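Local coordinates for protein enoyl-CoA hydratase (Mycobacterium smegmatis, PDB 3PE8) that probably catalyses the hydration of the double bond in enoyl-CoA thioesters and binds a zinc ion, at residues T15-N25 / D51-A62. Residues are numbered along the deposited sequence; the frame is centred on the assembly and turned at random.
Sequences TTDRVRTLTLN and DDDVDVVIVTGA
Arg-18 takes Asp-55 side-on, NE to OD2 and NH2 to OD1 both at 2.9 Å. The carboxylate oxygens lie in the guanidinium plane yet are themselves met from above their own plane, the two groups being turned 58° apart. NH2 also donates to Asp-52 O (2.9 Å), and a water joins NH1 to Asp-53 OD1, so the guanidinium is fixed at several points; Asp-55 OD1 has a second cation in Arg-203. Arg-20 points to the face it shares with Leu-22 and Val-57. With CG trans to the backbone N (chi1 -180°) and a bend at chi3, its NH2 reaches Asp-51 OD2 at 2.9 Å, NE donates to Thr-15 OG1, and Val-54 CG2 sits over one guanidinium face, 3.5 Å from CZ. Beyond these two arginine sites, strands 19-24 and 56-61 run parallel, the first and last strands of a right-handed beta-alpha-beta crossover through helix 35-50 in the crotonase fold. Asp-55 N gives to Arg-18 O (2.8 Å); from there donors come by turns from each strand, Arg-20 N to Val-56 O, Ile-58 N to Arg-20 O and on to Ala-62 N at Leu-24 O. Apolar contacts follow the two faces: Val-19 CG1 meets Ile-58 CD1 at 3.6 Å on the side covered by helix 183-195, while Leu-22 CD1 touches Val-57 CG1 beneath helix 35-50.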
loop_
_atom_site.group_PDB
_atom_site.type_symbol
_atom_site.label_atom_id
_atom_site.label_comp_id
_atom_site.label_asym_id
_atom_site.label_seq_id
_atom_site.Cartn_x
_atom_site.Cartn_y
_atom_site.Cartn_z
ATOM N N THR A 15 -11.459 -34.495 19.291
ATOM C CA THR A 15 -12.301 -33.331 19.646
ATOM C C THR A 15 -12.764 -33.505 21.082
ATOM O O THR A 15 -13.429 -34.490 21.415
ATOM C CB THR A 15 -13.497 -33.142 18.706
ATOM O OG1 THR A 15 -13.022 -33.178 17.355
ATOM C CG2 THR A 15 -14.197 -31.794 18.980
ATOM N N THR A 16 -12.348 -32.565 21.928
ATOM C CA THR A 16 -12.638 -32.602 23.380
ATOM C C THR A 16 -12.906 -31.164 23.828
ATOM O O THR A 16 -12.096 -30.276 23.531
ATOM C CB THR A 16 -11.435 -33.178 24.168
ATOM O OG1 THR A 16 -11.175 -34.529 23.749
ATOM C CG2 THR A 16 -11.690 -33.186 25.689
ATOM N N ASP A 17 -14.048 -30.933 24.489
ATOM C CA ASP A 17 -14.362 -29.621 25.039
ATOM C C ASP A 17 -14.315 -28.525 23.975
ATOM O O ASP A 17 -13.847 -27.377 24.213
ATOM C CB ASP A 17 -13.471 -29.320 26.249
ATOM C CG ASP A 17 -13.684 -30.275 27.392
ATOM O OD1 ASP A 17 -14.657 -31.041 27.370
ATOM O OD2 ASP A 17 -12.829 -30.258 28.314
ATOM N N ARG A 18 -14.807 -28.910 22.790
ATOM C CA ARG A 18 -14.966 -28.020 21.634
ATOM C C ARG A 18 -13.655 -27.609 21.006
ATOM O O ARG A 18 -13.598 -26.659 20.237
ATOM C CB ARG A 18 -15.890 -26.833 21.948
ATOM C CG ARG A 18 -17.263 -27.267 22.526
ATOM C CD ARG A 18 -18.250 -26.100 22.633
ATOM N NE ARG A 18 -18.390 -25.423 21.338
ATOM C CZ ARG A 18 -19.134 -25.844 20.320
ATOM N NH1 ARG A 18 -19.904 -26.930 20.410
ATOM N NH2 ARG A 18 -19.110 -25.154 19.186
ATOM N N VAL A 19 -12.594 -28.353 21.342
ATOM C CA VAL A 19 -11.268 -28.128 20.788
ATOM C C VAL A 19 -10.846 -29.330 19.964
ATOM O O VAL A 19 -10.877 -30.454 20.453
ATOM C CB VAL A 19 -10.248 -27.845 21.911
ATOM C CG1 VAL A 19 -8.822 -27.610 21.306
ATOM C CG2 VAL A 19 -10.696 -26.650 22.790
ATOM N N ARG A 20 -10.487 -29.088 18.693
ATOM C CA ARG A 20 -10.062 -30.177 17.809
ATOM C C ARG A 20 -8.549 -30.126 17.695
ATOM O O ARG A 20 -7.997 -29.115 17.278
ATOM C CB ARG A 20 -10.674 -30.067 16.425
ATOM C CG ARG A 20 -10.205 -31.245 15.535
ATOM C CD ARG A 20 -11.122 -31.529 14.421
ATOM N NE ARG A 20 -12.427 -31.958 14.896
ATOM C CZ ARG A 20 -13.485 -32.035 14.119
ATOM N NH1 ARG A 20 -13.380 -31.710 12.822
ATOM N NH2 ARG A 20 -14.664 -32.434 14.620
ATOM N N THR A 21 -7.891 -31.213 18.097
ATOM C CA THR A 21 -6.459 -31.329 17.977
ATOM C C THR A 21 -6.136 -32.160 16.744
ATOM O O THR A 21 -6.649 -33.291 16.585
ATOM C CB THR A 21 -5.846 -31.976 19.238
ATOM O OG1 THR A 21 -6.217 -31.242 20.426
ATOM C CG2 THR A 21 -4.298 -32.022 19.137
ATOM N N LEU A 22 -5.286 -31.606 15.884
ATOM C CA LEU A 22 -4.820 -32.261 14.653
ATOM C C LEU A 22 -3.340 -32.544 14.893
ATOM O O LEU A 22 -2.543 -31.609 15.102
ATOM C CB LEU A 22 -4.987 -31.312 13.467
ATOM C CG LEU A 22 -6.415 -30.816 13.192
ATOM C CD1 LEU A 22 -6.415 -29.830 12.016
ATOM C CD2 LEU A 22 -7.374 -32.003 12.944
ATOM N N THR A 23 -3.002 -33.825 14.937
ATOM C CA THR A 23 -1.622 -34.253 15.233
ATOM C C THR A 23 -1.007 -34.833 13.972
ATOM O O THR A 23 -1.434 -35.890 13.518
ATOM C CB THR A 23 -1.579 -35.266 16.377
ATOM O OG1 THR A 23 -2.208 -34.706 17.561
ATOM C CG2 THR A 23 -0.110 -35.667 16.680
ATOM N N LEU A 24 -0.007 -34.144 13.404
ATOM C CA LEU A 24 0.777 -34.664 12.283
ATOM C C LEU A 24 1.401 -35.988 12.728
ATOM O O LEU A 24 2.020 -36.044 13.774
ATOM C CB LEU A 24 1.881 -33.691 11.877
ATOM C CG LEU A 24 1.484 -32.235 11.593
ATOM C CD1 LEU A 24 2.766 -31.438 11.338
ATOM C CD2 LEU A 24 0.527 -32.107 10.401
ATOM N N ASN A 25 1.187 -37.061 11.973
ATOM C CA ASN A 25 1.489 -38.395 12.469
ATOM C C ASN A 25 2.297 -39.247 11.470
ATOM O O ASN A 25 1.882 -40.356 11.076
ATOM C CB ASN A 25 0.195 -39.136 12.909
ATOM C CG ASN A 25 0.494 -40.375 13.735
ATOM O OD1 ASN A 25 1.412 -40.366 14.578
ATOM N ND2 ASN A 25 -0.260 -41.448 13.490
ATOM N N ASP A 51 -17.348 -27.390 11.017
ATOM C CA ASP A 51 -17.959 -28.263 11.996
ATOM C C ASP A 51 -18.430 -27.442 13.181
ATOM O O ASP A 51 -17.622 -26.879 13.919
ATOM C CB ASP A 51 -16.967 -29.340 12.455
ATOM C CG ASP A 51 -17.633 -30.457 13.253
ATOM O OD1 ASP A 51 -18.689 -30.199 13.890
ATOM O OD2 ASP A 51 -17.111 -31.607 13.196
ATOM N N ASP A 52 -19.743 -27.391 13.386
ATOM C CA ASP A 52 -20.308 -26.614 14.466
ATOM C C ASP A 52 -19.951 -27.128 15.869
ATOM O O ASP A 52 -20.148 -26.396 16.834
ATOM C CB ASP A 52 -21.850 -26.523 14.330
ATOM C CG ASP A 52 -22.300 -25.653 13.154
ATOM O OD1 ASP A 52 -21.478 -24.960 12.538
ATOM O OD2 ASP A 52 -23.520 -25.641 12.845
ATOM N N ASP A 53 -19.395 -28.338 15.976
ATOM C CA ASP A 53 -18.928 -28.889 17.252
ATOM C C ASP A 53 -17.538 -28.361 17.665
ATOM O O ASP A 53 -17.089 -28.645 18.788
ATOM C CB ASP A 53 -18.898 -30.417 17.201
ATOM C CG ASP A 53 -20.299 -31.031 16.989
ATOM O OD1 ASP A 53 -21.303 -30.453 17.451
ATOM O OD2 ASP A 53 -20.374 -32.094 16.338
ATOM N N VAL A 54 -16.908 -27.558 16.807
ATOM C CA VAL A 54 -15.518 -27.115 17.035
ATOM C C VAL A 54 -15.435 -25.601 17.152
ATOM O O VAL A 54 -15.953 -24.868 16.293
ATOM C CB VAL A 54 -14.626 -27.567 15.865
ATOM C CG1 VAL A 54 -13.175 -27.021 16.019
ATOM C CG2 VAL A 54 -14.645 -29.113 15.747
ATOM N N ASP A 55 -14.806 -25.129 18.217
ATOM C CA ASP A 55 -14.535 -23.688 18.359
ATOM C C ASP A 55 -13.086 -23.301 18.078
ATOM O O ASP A 55 -12.819 -22.179 17.650
ATOM C CB ASP A 55 -14.885 -23.190 19.761
ATOM C CG ASP A 55 -16.360 -23.109 20.012
ATOM O OD1 ASP A 55 -17.186 -23.037 19.054
ATOM O OD2 ASP A 55 -16.691 -23.120 21.207
ATOM N N VAL A 56 -12.151 -24.194 18.405
ATOM C CA VAL A 56 -10.710 -23.911 18.403
ATOM C C VAL A 56 -9.971 -25.143 17.891
ATOM O O VAL A 56 -10.415 -26.287 18.124
ATOM C CB VAL A 56 -10.171 -23.541 19.840
ATOM C CG1 VAL A 56 -8.660 -23.314 19.861
ATOM C CG2 VAL A 56 -10.911 -22.292 20.384
ATOM N N VAL A 57 -8.909 -24.911 17.114
ATOM C CA VAL A 57 -8.031 -25.974 16.622
ATOM C C VAL A 57 -6.644 -25.869 17.286
ATOM O O VAL A 57 -6.098 -24.744 17.411
ATOM C CB VAL A 57 -7.859 -25.901 15.074
ATOM C CG1 VAL A 57 -6.896 -26.979 14.581
ATOM C CG2 VAL A 57 -9.223 -26.083 14.345
ATOM N N ILE A 58 -6.087 -27.014 17.698
ATOM C CA ILE A 58 -4.673 -27.129 18.062
ATOM C C ILE A 58 -3.978 -27.973 17.013
ATOM O O ILE A 58 -4.461 -29.077 16.709
ATOM C CB ILE A 58 -4.493 -27.773 19.479
ATOM C CG1 ILE A 58 -5.152 -26.907 20.554
ATOM C CG2 ILE A 58 -2.999 -28.033 19.796
ATOM C CD1 ILE A 58 -5.253 -27.564 21.924
ATOM N N VAL A 59 -2.847 -27.496 16.508
ATOM C CA VAL A 59 -2.028 -28.272 15.598
ATOM C C VAL A 59 -0.749 -28.661 16.325
ATOM O O VAL A 59 -0.096 -27.798 16.905
ATOM C CB VAL A 59 -1.667 -27.485 14.318
ATOM C CG1 VAL A 59 -0.674 -28.291 13.420
ATOM C CG2 VAL A 59 -2.908 -27.150 13.481
ATOM N N THR A 60 -0.381 -29.954 16.271
ATOM C CA THR A 60 0.855 -30.384 16.919
ATOM C C THR A 60 1.419 -31.526 16.118
ATOM O O THR A 60 0.784 -31.982 15.157
ATOM C CB THR A 60 0.615 -30.709 18.414
ATOM O OG1 THR A 60 1.869 -30.750 19.114
ATOM C CG2 THR A 60 -0.144 -32.028 18.641
ATOM N N GLY A 61 2.591 -31.992 16.511
ATOM C CA GLY A 61 3.204 -33.157 15.858
ATOM C C GLY A 61 3.416 -34.318 16.801
ATOM O O GLY A 61 3.672 -34.128 17.997
ATOM N N ALA A 62 3.374 -35.529 16.256
ATOM C CA ALA A 62 3.840 -36.698 16.983
ATOM C C ALA A 62 5.302 -36.491 17.358
ATOM O O ALA A 62 6.071 -36.009 16.544
ATOM C CB ALA A 62 3.664 -37.958 16.124
HETATM O O HOH W 1 -21.921 -28.297 18.837
HETATM O O HOH W 2 -15.661 -32.395 11.019
#